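Neuraminidase (Influenza A virus, PDB 4K3Y) forms the neuraminidase-like surface ectodomain of a bat influenza A virus, a beta-propeller related to the sialidases that cleave sialic acid in other subtypes. Local coordinates at residues Ile160-Gly163 with Ser169-Arg172; Gln43-Cys48 with Arg54-Ser59; Arg219-Phe224 with Thr296-Gln301; Leu237-Asp242 with Gly287-Lys292. All coordinates share one frame; numbering follows the deposited sequence.

The four contacts draw on four of the six four-stranded antiparallel sheets of one neuraminidase propeller. Contacts 1 and 2 are hairpins within single sheets, their centres about 22 Å apart. Contacts 3 and 4 instead each pair a strand with a loop, across the boundary between adjacent sheets, through aromatic side chains; contact 4 is nested in the chain loop that contact 3 closes. These two touch, with centres about 14 Å apart: L237 packs on L297, and R219 NE makes a weak hydrogen bond to G241 O. Contact 2 lies across the chain's centre from both. A bound calcium ion lies about 12 Å from the side chain of S169 in contact 1; the chain's calcium site is formed by N212, D216 and G262.

Contact 1. Residues Ile160-Gly163 with Ser169-Arg172; sequences IADG and SSHR
The imidazole of H171 meets the methyl group of A161 obliquely, with A161 CB 3.5 Å from H171 ND1. The ring is carried there by a chi1 of -48°, which sets CG beside the backbone N, and its NE2 makes a weak hydrogen bond to S169 OG, a hydroxyl held mainly by N193. The second flat group, the carboxylate of D162, belongs to the other face of the sheet and leads away from S170, so that D162 CB is what S170 OG touches, at 3.3 Å. D162 OD1 takes the N-H of G163 at 2.6 Å on its anti side, 31° out of the carboxylate plane. The guanidinium of R172 also leads away, to a cation-pi contact with W184.

Between these side chains the strands run antiparallel. I160 and R172 exchange two backbone hydrogen bonds, D162 and S170 two more, and A161 with H171 forms the non-hydrogen-bonded pair between them. D162 N points almost straight at S170 O (2.8 Å, 177°), whereas S170 N reaches D162 O from above its carbonyl plane.

Both carboxylate oxygens of D162 also accept backbone N-H groups beyond the hairpin, OD1 from G140 and OD2 from N138. Three N-H donors thus grip one buried acid, which would probably stabilise its negative charge and tie this part of the hairpin to the 138-140 loop.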
loop_
_atom_site.group_PDB
_atom_site.type_symbol
_atom_site.label_atom_id
_atom_site.label_comp_id
_atom_site.label_asym_id
_atom_site.label_seq_id
_atom_site.Cartn_x
_atom_site.Cartn_y
_atom_site.Cartn_z
ATOM N N ILE C 160 4.690 26.212 -21.866
ATOM C CA ILE C 160 5.236 26.957 -20.729
ATOM C C ILE C 160 5.217 28.460 -20.972
ATOM O O ILE C 160 5.533 28.929 -22.065
ATOM C CB ILE C 160 6.662 26.498 -20.386
ATOM C CG1 ILE C 160 6.643 25.011 -20.014
ATOM C CG2 ILE C 160 7.267 27.338 -19.252
ATOM C CD1 ILE C 160 7.974 24.486 -19.565
ATOM N N ALA C 161 4.844 29.209 -19.937
ATOM C CA ALA C 161 4.706 30.655 -20.039
ATOM C C ALA C 161 5.868 31.398 -19.378
ATOM O O ALA C 161 6.340 31.010 -18.303
ATOM C CB ALA C 161 3.386 31.097 -19.431
ATOM N N ASP C 162 6.312 32.469 -20.031
ATOM C CA ASP C 162 7.297 33.387 -19.473
ATOM C C ASP C 162 6.733 34.811 -19.543
ATOM O O ASP C 162 5.591 35.016 -19.980
ATOM C CB ASP C 162 8.610 33.302 -20.254
ATOM C CG ASP C 162 9.821 33.695 -19.421
ATOM O OD1 ASP C 162 9.659 34.392 -18.392
ATOM O OD2 ASP C 162 10.945 33.308 -19.807
ATOM N N GLY C 163 7.529 35.789 -19.107
ATOM C CA GLY C 163 7.083 37.170 -19.052
ATOM C C GLY C 163 6.819 37.614 -17.627
ATOM O O GLY C 163 6.531 36.795 -16.757
ATOM N N SER C 169 3.416 38.614 -22.274
ATOM C CA SER C 169 3.666 37.201 -21.996
ATOM C C SER C 169 4.222 36.477 -23.221
ATOM O O SER C 169 3.738 36.672 -24.343
ATOM C CB SER C 169 2.375 36.518 -21.536
ATOM O OG SER C 169 1.280 36.879 -22.359
ATOM N N SER C 170 5.241 35.645 -23.015
ATOM C CA SER C 170 5.703 34.770 -24.089
ATOM C C SER C 170 5.331 33.322 -23.780
ATOM O O SER C 170 5.240 32.931 -22.613
ATOM C CB SER C 170 7.207 34.926 -24.320
ATOM O OG SER C 170 7.944 34.691 -23.133
ATOM N N HIS C 171 5.094 32.530 -24.820
ATOM C CA HIS C 171 4.695 31.133 -24.624
ATOM C C HIS C 171 5.416 30.193 -25.589
ATOM O O HIS C 171 5.681 30.542 -26.740
ATOM C CB HIS C 171 3.171 30.997 -24.734
ATOM C CG HIS C 171 2.433 32.015 -23.921
ATOM N ND1 HIS C 171 2.170 31.849 -22.578
ATOM C CD2 HIS C 171 1.957 33.239 -24.248
ATOM C CE1 HIS C 171 1.538 32.914 -22.121
ATOM N NE2 HIS C 171 1.397 33.774 -23.114
ATOM N N ARG C 172 5.750 29.006 -25.103
ATOM C CA ARG C 172 6.512 28.052 -25.894
ATOM C C ARG C 172 5.914 26.656 -25.905
ATOM O O ARG C 172 5.429 26.157 -24.884
ATOM C CB ARG C 172 7.951 27.988 -25.390
ATOM C CG ARG C 172 8.776 29.200 -25.775
ATOM C CD ARG C 172 10.178 29.067 -25.246
ATOM N NE ARG C 172 11.049 30.128 -25.736
ATOM C CZ ARG C 172 12.362 30.165 -25.521
ATOM N NH1 ARG C 172 12.942 29.187 -24.828
ATOM N NH2 ARG C 172 13.094 31.170 -26.003
#

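Contact 2. Residues Gln43-Cys48 with Arg54-Ser59; sequences QNFVSC and RRFFVS
The ring of F45 lies against the side chain of F56, whose CB sits over one face, 3.7 Å from the F45 centroid and displaced toward the rim. The two rings are nearly parallel, with planes 15° apart, but their centroids are 5.5 Å apart and they barely overlap; the contact is therefore CH-pi from the methylene and not a ring stack. With chi1 at 70°, F45 CG stands between its backbone N and carbonyl carbon, and CZ is brought within 3.4 Å of F56 CB. W111 meets the F56 ring from beyond the hairpin.

R55 NH1 donates to N44 OD1 at 2.8 Å, approaching from above the amide plane, while the oxygen lies near the guanidinium plane. The same oxygen rests 3.3 Å from F57 CB. Paired backbone bonds link F45 with F56 and S47 with R54, and the C48-C53 disulfide ties the strands together at the turn.

N44 is thus used at both ends of its amide: R55 is one donor to OD1, and ND2 donates to E339 and T41. Bonds at both ends fix the amide's rotation, and through it R55 is linked to the E339 carboxylate of another sheet.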
loop_
_atom_site.group_PDB
_atom_site.type_symbol
_atom_site.label_atom_id
_atom_site.label_comp_id
_atom_site.label_asym_id
_atom_site.label_seq_id
_atom_site.Cartn_x
_atom_site.Cartn_y
_atom_site.Cartn_z
ATOM N N GLN C 43 -4.063 23.768 -6.617
ATOM C CA GLN C 43 -3.648 23.526 -7.996
ATOM C C GLN C 43 -3.899 22.055 -8.382
ATOM O O GLN C 43 -3.040 21.387 -8.963
ATOM C CB GLN C 43 -2.178 23.936 -8.225
ATOM C CG GLN C 43 -1.852 24.432 -9.655
ATOM C CD GLN C 43 -0.869 23.521 -10.420
ATOM O OE1 GLN C 43 0.217 23.951 -10.808
ATOM N NE2 GLN C 43 -1.265 22.272 -10.654
ATOM N N ASN C 44 -5.088 21.551 -8.068
ATOM C CA ASN C 44 -5.439 20.205 -8.484
ATOM C C ASN C 44 -5.623 20.101 -9.996
ATOM O O ASN C 44 -5.986 21.067 -10.668
ATOM C CB ASN C 44 -6.692 19.721 -7.752
ATOM C CG ASN C 44 -6.518 19.725 -6.251
ATOM O OD1 ASN C 44 -6.159 18.714 -5.659
ATOM N ND2 ASN C 44 -6.763 20.871 -5.628
ATOM N N PHE C 45 -5.330 18.922 -10.521
ATOM C CA PHE C 45 -5.669 18.574 -11.890
ATOM C C PHE C 45 -5.529 17.058 -12.032
ATOM O O PHE C 45 -4.944 16.379 -11.177
ATOM C CB PHE C 45 -4.783 19.312 -12.913
ATOM C CG PHE C 45 -3.361 18.844 -12.929
ATOM C CD1 PHE C 45 -2.425 19.384 -12.052
ATOM C CD2 PHE C 45 -2.953 17.841 -13.814
ATOM C CE1 PHE C 45 -1.093 18.939 -12.063
ATOM C CE2 PHE C 45 -1.634 17.391 -13.827
ATOM C CZ PHE C 45 -0.699 17.947 -12.954
ATOM N N VAL C 46 -6.066 16.531 -13.120
ATOM C CA VAL C 46 -6.066 15.105 -13.313
ATOM C C VAL C 46 -5.256 14.749 -14.544
ATOM O O VAL C 46 -5.364 15.405 -15.597
ATOM C CB VAL C 46 -7.491 14.587 -13.456
ATOM C CG1 VAL C 46 -7.502 13.085 -13.748
ATOM C CG2 VAL C 46 -8.262 14.896 -12.185
ATOM N N SER C 47 -4.418 13.725 -14.397
ATOM C CA SER C 47 -3.773 13.123 -15.553
ATOM C C SER C 47 -3.842 11.602 -15.471
ATOM O O SER C 47 -3.743 10.998 -14.385
ATOM C CB SER C 47 -2.341 13.595 -15.702
ATOM O OG SER C 47 -1.906 13.350 -17.023
ATOM N N CYS C 48 -4.027 10.990 -16.631
ATOM C CA CYS C 48 -4.221 9.557 -16.687
ATOM C C CYS C 48 -3.050 8.857 -17.354
ATOM O O CYS C 48 -2.448 9.392 -18.285
ATOM C CB CYS C 48 -5.533 9.247 -17.404
ATOM S SG CYS C 48 -6.950 9.826 -16.457
ATOM N N ARG C 54 -4.639 9.757 -12.149
ATOM C CA ARG C 54 -4.102 10.319 -10.903
ATOM C C ARG C 54 -4.480 11.778 -10.711
ATOM O O ARG C 54 -4.600 12.552 -11.670
ATOM C CB ARG C 54 -2.578 10.143 -10.772
ATOM C CG ARG C 54 -2.127 8.691 -10.664
ATOM C CD ARG C 54 -0.637 8.552 -10.350
ATOM N NE ARG C 54 -0.290 8.872 -8.955
ATOM C CZ ARG C 54 -0.633 8.141 -7.887
ATOM N NH1 ARG C 54 -1.367 7.040 -8.031
ATOM N NH2 ARG C 54 -0.254 8.513 -6.662
ATOM N N ARG C 55 -4.674 12.119 -9.443
ATOM C CA ARG C 55 -4.976 13.472 -8.997
ATOM C C ARG C 55 -3.669 14.113 -8.538
ATOM O O ARG C 55 -3.161 13.811 -7.444
ATOM C CB ARG C 55 -5.931 13.426 -7.795
ATOM C CG ARG C 55 -6.782 14.656 -7.644
ATOM C CD ARG C 55 -6.656 15.315 -6.293
ATOM N NE ARG C 55 -7.769 14.963 -5.406
ATOM C CZ ARG C 55 -8.210 15.704 -4.388
ATOM N NH1 ARG C 55 -7.661 16.877 -4.111
ATOM N NH2 ARG C 55 -9.224 15.273 -3.649
ATOM N N PHE C 56 -3.120 14.986 -9.367
ATOM C CA PHE C 56 -1.944 15.738 -8.980
ATOM C C PHE C 56 -2.321 17.032 -8.279
ATOM O O PHE C 56 -3.367 17.628 -8.564
ATOM C CB PHE C 56 -1.104 16.014 -10.205
ATOM C CG PHE C 56 -0.451 14.796 -10.737
ATOM C CD1 PHE C 56 -1.162 13.896 -11.520
ATOM C CD2 PHE C 56 0.868 14.519 -10.414
ATOM C CE1 PHE C 56 -0.561 12.758 -11.987
ATOM C CE2 PHE C 56 1.471 13.383 -10.877
ATOM C CZ PHE C 56 0.763 12.498 -11.666
ATOM N N PHE C 57 -1.462 17.458 -7.360
ATOM C CA PHE C 57 -1.690 18.697 -6.628
ATOM C C PHE C 57 -0.444 19.183 -5.887
ATOM O O PHE C 57 0.574 18.471 -5.784
ATOM C CB PHE C 57 -2.839 18.537 -5.630
ATOM C CG PHE C 57 -2.589 17.498 -4.584
ATOM C CD1 PHE C 57 -1.927 17.822 -3.400
ATOM C CD2 PHE C 57 -3.022 16.192 -4.770
ATOM C CE1 PHE C 57 -1.703 16.861 -2.422
ATOM C CE2 PHE C 57 -2.794 15.220 -3.793
ATOM C CZ PHE C 57 -2.136 15.557 -2.620
ATOM N N VAL C 58 -0.543 20.410 -5.380
ATOM C CA VAL C 58 0.483 20.988 -4.524
ATOM C C VAL C 58 -0.096 21.090 -3.115
ATOM O O VAL C 58 -1.267 21.416 -2.951
ATOM C CB VAL C 58 0.941 22.358 -5.058
ATOM C CG1 VAL C 58 1.954 22.998 -4.109
ATOM C CG2 VAL C 58 1.536 22.196 -6.474
ATOM N N SER C 59 0.701 20.776 -2.098
ATOM C CA SER C 59 0.173 20.684 -0.731
ATOM C C SER C 59 0.231 22.015 0.007
ATOM O O SER C 59 0.978 22.919 -0.384
ATOM C CB SER C 59 0.994 19.712 0.068
ATOM O OG SER C 59 2.301 20.237 0.188
#

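Contact 3. Residues Arg219-Phe224 with Thr296-Gln301; sequences RPFLEF and TLFSVQ
F221 and F298 carry the whole of the close packing here. F298 CZ stands over one face of the F221 ring, 3.4 Å above its plane and offset toward the rim, where F221 CD2 is the nearest atom at 3.5 Å. The ring planes are inclined by 57°, an oblique meeting, with centroids 5.2 Å apart. F221 turns its ring toward the loop because CG is anti to the backbone N (chi1 -157°). Within the loop, L297 CB lies over the centre of one face of the F298 ring, so that this phenyl is packed by its own predecessor as well as by F221.

Beyond F298 the contact is loose. S299 through Q301 lead away from the strand, and V300 and Q301 are exposed to solvent. Order there comes from local bonds: T296 OG1 accepts from F298 N at 3.1 Å and S299 OG from Q301 N at 2.7 Å, each closing an ST turn. E270 holds the start of the loop, accepting from T296 OG1 and L297 N.

Strand 221-224 is an inner strand of its four-stranded sheet, and the 296-301 loop connects the last two strands of the next one. The phenylalanine pair thus packs a strand of one blade against a loop of the next in the neuraminidase beta-propeller.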
loop_
_atom_site.group_PDB
_atom_site.type_symbol
_atom_site.label_atom_id
_atom_site.label_comp_id
_atom_site.label_asym_id
_atom_site.label_seq_id
_atom_site.Cartn_x
_atom_site.Cartn_y
_atom_site.Cartn_z
ATOM N N ARG C 219 -12.120 32.934 -24.346
ATOM C CA ARG C 219 -10.893 32.169 -24.121
ATOM C C ARG C 219 -10.123 31.926 -25.419
ATOM O O ARG C 219 -10.721 31.592 -26.439
ATOM C CB ARG C 219 -11.197 30.850 -23.394
ATOM C CG ARG C 219 -11.873 31.023 -22.024
ATOM C CD ARG C 219 -12.107 29.684 -21.338
ATOM N NE ARG C 219 -12.436 29.830 -19.921
ATOM C CZ ARG C 219 -11.553 30.132 -18.971
ATOM N NH1 ARG C 219 -10.275 30.321 -19.272
ATOM N NH2 ARG C 219 -11.947 30.250 -17.711
ATOM N N PRO C 220 -8.790 32.106 -25.387
ATOM C CA PRO C 220 -7.987 31.815 -26.585
ATOM C C PRO C 220 -7.872 30.308 -26.827
ATOM O O PRO C 220 -7.957 29.519 -25.872
ATOM C CB PRO C 220 -6.617 32.419 -26.242
ATOM C CG PRO C 220 -6.561 32.411 -24.731
ATOM C CD PRO C 220 -7.978 32.672 -24.289
ATOM N N PHE C 221 -7.674 29.925 -28.089
ATOM C CA PHE C 221 -7.634 28.518 -28.484
ATOM C C PHE C 221 -6.413 28.167 -29.344
ATOM O O PHE C 221 -5.977 28.962 -30.171
ATOM C CB PHE C 221 -8.903 28.175 -29.252
ATOM C CG PHE C 221 -9.246 26.720 -29.230
ATOM C CD1 PHE C 221 -9.902 26.174 -28.138
ATOM C CD2 PHE C 221 -8.928 25.894 -30.299
ATOM C CE1 PHE C 221 -10.234 24.827 -28.102
ATOM C CE2 PHE C 221 -9.256 24.541 -30.274
ATOM C CZ PHE C 221 -9.910 24.008 -29.171
ATOM N N LEU C 222 -5.885 26.961 -29.156
ATOM C CA LEU C 222 -4.727 26.489 -29.896
ATOM C C LEU C 222 -4.992 25.083 -30.432
ATOM O O LEU C 222 -5.680 24.279 -29.791
ATOM C CB LEU C 222 -3.504 26.426 -28.970
ATOM C CG LEU C 222 -2.101 26.832 -29.434
ATOM C CD1 LEU C 222 -1.048 26.104 -28.607
ATOM C CD2 LEU C 222 -1.869 26.618 -30.918
ATOM N N GLU C 223 -4.456 24.797 -31.615
ATOM C CA GLU C 223 -4.348 23.424 -32.103
ATOM C C GLU C 223 -2.972 23.255 -32.748
ATOM O O GLU C 223 -2.409 24.213 -33.288
ATOM C CB GLU C 223 -5.491 23.063 -33.059
ATOM C CG GLU C 223 -5.436 23.723 -34.434
ATOM C CD GLU C 223 -6.621 23.336 -35.313
ATOM O OE1 GLU C 223 -7.663 22.910 -34.756
ATOM O OE2 GLU C 223 -6.500 23.454 -36.559
ATOM N N PHE C 224 -2.413 22.053 -32.659
ATOM C CA PHE C 224 -1.106 21.787 -33.254
ATOM C C PHE C 224 -0.854 20.291 -33.445
ATOM O O PHE C 224 -1.415 19.458 -32.720
ATOM C CB PHE C 224 0.018 22.410 -32.413
ATOM C CG PHE C 224 0.119 21.856 -31.020
ATOM C CD1 PHE C 224 -0.606 22.420 -29.982
ATOM C CD2 PHE C 224 0.949 20.765 -30.741
ATOM C CE1 PHE C 224 -0.505 21.905 -28.691
ATOM C CE2 PHE C 224 1.054 20.243 -29.449
ATOM C CZ PHE C 224 0.336 20.812 -28.427
ATOM N N THR C 296 -18.910 24.163 -34.915
ATOM C CA THR C 296 -17.617 24.666 -34.441
ATOM C C THR C 296 -17.726 25.918 -33.566
ATOM O O THR C 296 -18.675 26.694 -33.685
ATOM C CB THR C 296 -16.692 24.996 -35.637
ATOM O OG1 THR C 296 -15.441 25.502 -35.157
ATOM C CG2 THR C 296 -17.349 26.043 -36.561
ATOM N N LEU C 297 -16.742 26.120 -32.696
ATOM C CA LEU C 297 -16.696 27.308 -31.855
ATOM C C LEU C 297 -16.297 28.526 -32.676
ATOM O O LEU C 297 -16.346 29.654 -32.183
ATOM C CB LEU C 297 -15.674 27.116 -30.732
ATOM C CG LEU C 297 -15.912 25.976 -29.738
ATOM C CD1 LEU C 297 -14.644 25.659 -28.945
ATOM C CD2 LEU C 297 -17.060 26.309 -28.797
ATOM N N PHE C 298 -15.908 28.294 -33.929
ATOM C CA PHE C 298 -15.272 29.330 -34.743
ATOM C C PHE C 298 -16.044 29.733 -36.003
ATOM O O PHE C 298 -15.456 29.999 -37.054
ATOM C CB PHE C 298 -13.857 28.884 -35.079
ATOM C CG PHE C 298 -13.135 28.305 -33.906
ATOM C CD1 PHE C 298 -12.837 29.100 -32.802
ATOM C CD2 PHE C 298 -12.771 26.968 -33.889
ATOM C CE1 PHE C 298 -12.176 28.574 -31.702
ATOM C CE2 PHE C 298 -12.102 26.428 -32.794
ATOM C CZ PHE C 298 -11.804 27.235 -31.696
ATOM N N SER C 299 -17.368 29.753 -35.877
ATOM C CA SER C 299 -18.259 30.393 -36.830
ATOM C C SER C 299 -19.228 31.235 -36.022
ATOM O O SER C 299 -19.404 31.008 -34.832
ATOM C CB SER C 299 -19.047 29.368 -37.632
ATOM O OG SER C 299 -20.292 29.927 -38.020
ATOM N N VAL C 300 -19.861 32.207 -36.658
ATOM C CA VAL C 300 -20.818 33.049 -35.957
ATOM C C VAL C 300 -22.213 32.464 -36.123
ATOM O O VAL C 300 -23.167 32.861 -35.450
ATOM C CB VAL C 300 -20.771 34.476 -36.497
ATOM C CG1 VAL C 300 -20.103 35.400 -35.494
ATOM C CG2 VAL C 300 -20.012 34.489 -37.825
ATOM N N GLN C 301 -22.315 31.495 -37.024
ATOM C CA GLN C 301 -23.587 30.852 -37.308
ATOM C C GLN C 301 -23.895 29.712 -36.345
ATOM O O GLN C 301 -25.069 29.415 -36.124
ATOM C CB GLN C 301 -23.645 30.362 -38.766
ATOM C CG GLN C 301 -23.377 31.427 -39.825
ATOM C CD GLN C 301 -22.222 31.046 -40.736
ATOM O OE1 GLN C 301 -22.205 29.955 -41.307
ATOM N NE2 GLN C 301 -21.238 31.939 -40.860
#

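Contact 4. Residues Leu237-Asp242 with Gly287-Lys292; sequences LGFLGD and GFEIYK
F239 and Y291 both hold CG anti to the backbone N, and so reach across to each other from the loop and from the strand. A Y291 chi2 close to 2° then turns the tyrosine ring so that its CD2 edge leads. CD2 comes to rest 3.5 Å above the plane of the F239 ring, over its centre, which makes a T-shaped pair with the edge of Y291 directed at the face of F239. The centroids are 4.8 Å apart and the planes are inclined by 71°. Y291 CB adds to the contact, lying 3.6 Å from F239 CE2.

E289, two residues earlier on the same strand, approaches the phenyl differently. Its carboxylate carbon sits at the ring edge, near the plane, with CD 3.9 Å from F239 CZ. The acid is engaged by other groups: OE2 forms a salt bridge with R278 NE, and OE1 accepts from N307 ND2. R278 serves the loop as well, since its NH1 donates to L240 O and its guanidinium makes a cation-pi contact with F239. One arginine therefore joins the carboxylate, the aromatic ring and the loop backbone, and it would be expected to offset the charge of the buried E289.

The 237-242 segment belongs to the long connection that leaves strand 230-233 and enters the next sheet at 268-269, whereas strand 286-294 is the third strand of that next sheet. The contact thus packs the connection between two blades onto an inner strand of the second, within the six-bladed beta-propeller of the neuraminidase family.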
loop_
_atom_site.group_PDB
_atom_site.type_symbol
_atom_site.label_atom_id
_atom_site.label_comp_id
_atom_site.label_asym_id
_atom_site.label_seq_id
_atom_site.Cartn_x
_atom_site.Cartn_y
_atom_site.Cartn_z
ATOM N N LEU C 237 -18.194 32.955 -30.397
ATOM C CA LEU C 237 -19.408 32.797 -29.599
ATOM C C LEU C 237 -19.536 33.790 -28.439
ATOM O O LEU C 237 -18.642 33.926 -27.597
ATOM C CB LEU C 237 -19.512 31.359 -29.086
ATOM C CG LEU C 237 -20.415 30.404 -29.873
ATOM C CD1 LEU C 237 -20.378 30.695 -31.358
ATOM C CD2 LEU C 237 -20.000 28.972 -29.620
ATOM N N GLY C 238 -20.676 34.471 -28.407
ATOM C CA GLY C 238 -20.954 35.481 -27.409
ATOM C C GLY C 238 -21.241 34.915 -26.032
ATOM O O GLY C 238 -21.509 35.683 -25.106
ATOM N N PHE C 239 -21.197 33.585 -25.900
ATOM C CA PHE C 239 -21.276 32.905 -24.592
ATOM C C PHE C 239 -19.893 32.918 -23.919
ATOM O O PHE C 239 -19.040 32.061 -24.181
ATOM C CB PHE C 239 -21.767 31.470 -24.770
ATOM C CG PHE C 239 -22.113 30.766 -23.477
ATOM C CD1 PHE C 239 -23.253 31.117 -22.769
ATOM C CD2 PHE C 239 -21.324 29.718 -22.995
ATOM C CE1 PHE C 239 -23.599 30.458 -21.590
ATOM C CE2 PHE C 239 -21.660 29.059 -21.811
ATOM C CZ PHE C 239 -22.796 29.429 -21.106
ATOM N N LEU C 240 -19.687 33.895 -23.048
ATOM C CA LEU C 240 -18.353 34.228 -22.574
ATOM C C LEU C 240 -17.792 33.229 -21.575
ATOM O O LEU C 240 -18.337 33.057 -20.479
ATOM C CB LEU C 240 -18.359 35.633 -21.967
ATOM C CG LEU C 240 -18.758 36.731 -22.948
ATOM C CD1 LEU C 240 -18.546 38.106 -22.332
ATOM C CD2 LEU C 240 -17.975 36.586 -24.244
ATOM N N GLY C 241 -16.669 32.618 -21.950
ATOM C CA GLY C 241 -16.059 31.555 -21.174
ATOM C C GLY C 241 -15.291 31.930 -19.913
ATOM O O GLY C 241 -15.282 31.153 -18.939
ATOM N N ASP C 242 -14.632 33.089 -19.907
ATOM C CA ASP C 242 -13.781 33.435 -18.765
ATOM C C ASP C 242 -14.567 33.926 -17.554
ATOM O O ASP C 242 -15.771 34.222 -17.627
ATOM C CB ASP C 242 -12.717 34.480 -19.137
ATOM C CG ASP C 242 -11.384 34.205 -18.484
ATOM O OD1 ASP C 242 -11.411 33.743 -17.316
ATOM O OD2 ASP C 242 -10.333 34.421 -19.151
ATOM N N GLY C 287 -21.581 28.047 -8.866
ATOM C CA GLY C 287 -22.197 27.238 -9.907
ATOM C C GLY C 287 -21.327 27.043 -11.139
ATOM O O GLY C 287 -20.419 27.835 -11.434
ATOM N N PHE C 288 -21.613 25.977 -11.874
ATOM C CA PHE C 288 -20.885 25.697 -13.095
ATOM C C PHE C 288 -21.871 25.208 -14.133
ATOM O O PHE C 288 -22.760 24.402 -13.834
ATOM C CB PHE C 288 -19.810 24.643 -12.848
ATOM C CG PHE C 288 -18.876 24.443 -14.007
ATOM C CD1 PHE C 288 -17.740 25.220 -14.131
ATOM C CD2 PHE C 288 -19.127 23.470 -14.964
ATOM C CE1 PHE C 288 -16.863 25.046 -15.197
ATOM C CE2 PHE C 288 -18.263 23.294 -16.027
ATOM C CZ PHE C 288 -17.122 24.083 -16.141
ATOM N N GLU C 289 -21.722 25.709 -15.352
ATOM C CA GLU C 289 -22.613 25.314 -16.434
ATOM C C GLU C 289 -21.754 24.908 -17.614
ATOM O O GLU C 289 -20.598 25.317 -17.719
ATOM C CB GLU C 289 -23.603 26.442 -16.801
ATOM C CG GLU C 289 -22.957 27.737 -17.361
ATOM C CD GLU C 289 -23.904 28.937 -17.347
ATOM O OE1 GLU C 289 -25.137 28.741 -17.496
ATOM O OE2 GLU C 289 -23.418 30.081 -17.192
ATOM N N ILE C 290 -22.306 24.068 -18.476
ATOM C CA ILE C 290 -21.621 23.702 -19.707
ATOM C C ILE C 290 -22.662 23.687 -20.826
ATOM O O ILE C 290 -23.741 23.092 -20.701
ATOM C CB ILE C 290 -20.790 22.367 -19.573
ATOM C CG1 ILE C 290 -19.868 22.173 -20.781
ATOM C CG2 ILE C 290 -21.691 21.134 -19.314
ATOM C CD1 ILE C 290 -18.829 21.061 -20.604
ATOM N N TYR C 291 -22.341 24.393 -21.902
ATOM C CA TYR C 291 -23.294 24.680 -22.963
ATOM C C TYR C 291 -22.880 23.946 -24.228
ATOM O O TYR C 291 -21.728 24.060 -24.663
ATOM C CB TYR C 291 -23.285 26.186 -23.216
ATOM C CG TYR C 291 -24.474 26.742 -23.947
ATOM C CD1 TYR C 291 -25.533 25.935 -24.333
ATOM C CD2 TYR C 291 -24.535 28.090 -24.251
ATOM C CE1 TYR C 291 -26.620 26.467 -25.008
ATOM C CE2 TYR C 291 -25.604 28.626 -24.919
ATOM C CZ TYR C 291 -26.643 27.819 -25.297
ATOM O OH TYR C 291 -27.696 28.390 -25.969
ATOM N N LYS C 292 -23.809 23.186 -24.809
ATOM C CA LYS C 292 -23.528 22.445 -26.039
ATOM C C LYS C 292 -23.858 23.314 -27.246
ATOM O O LYS C 292 -24.880 24.023 -27.268
ATOM C CB LYS C 292 -24.344 21.151 -26.103
ATOM C CG LYS C 292 -23.912 20.197 -27.219
ATOM C CD LYS C 292 -25.097 19.463 -27.864
ATOM C CE LYS C 292 -25.593 18.295 -27.023
ATOM N NZ LYS C 292 -26.089 17.177 -27.871
#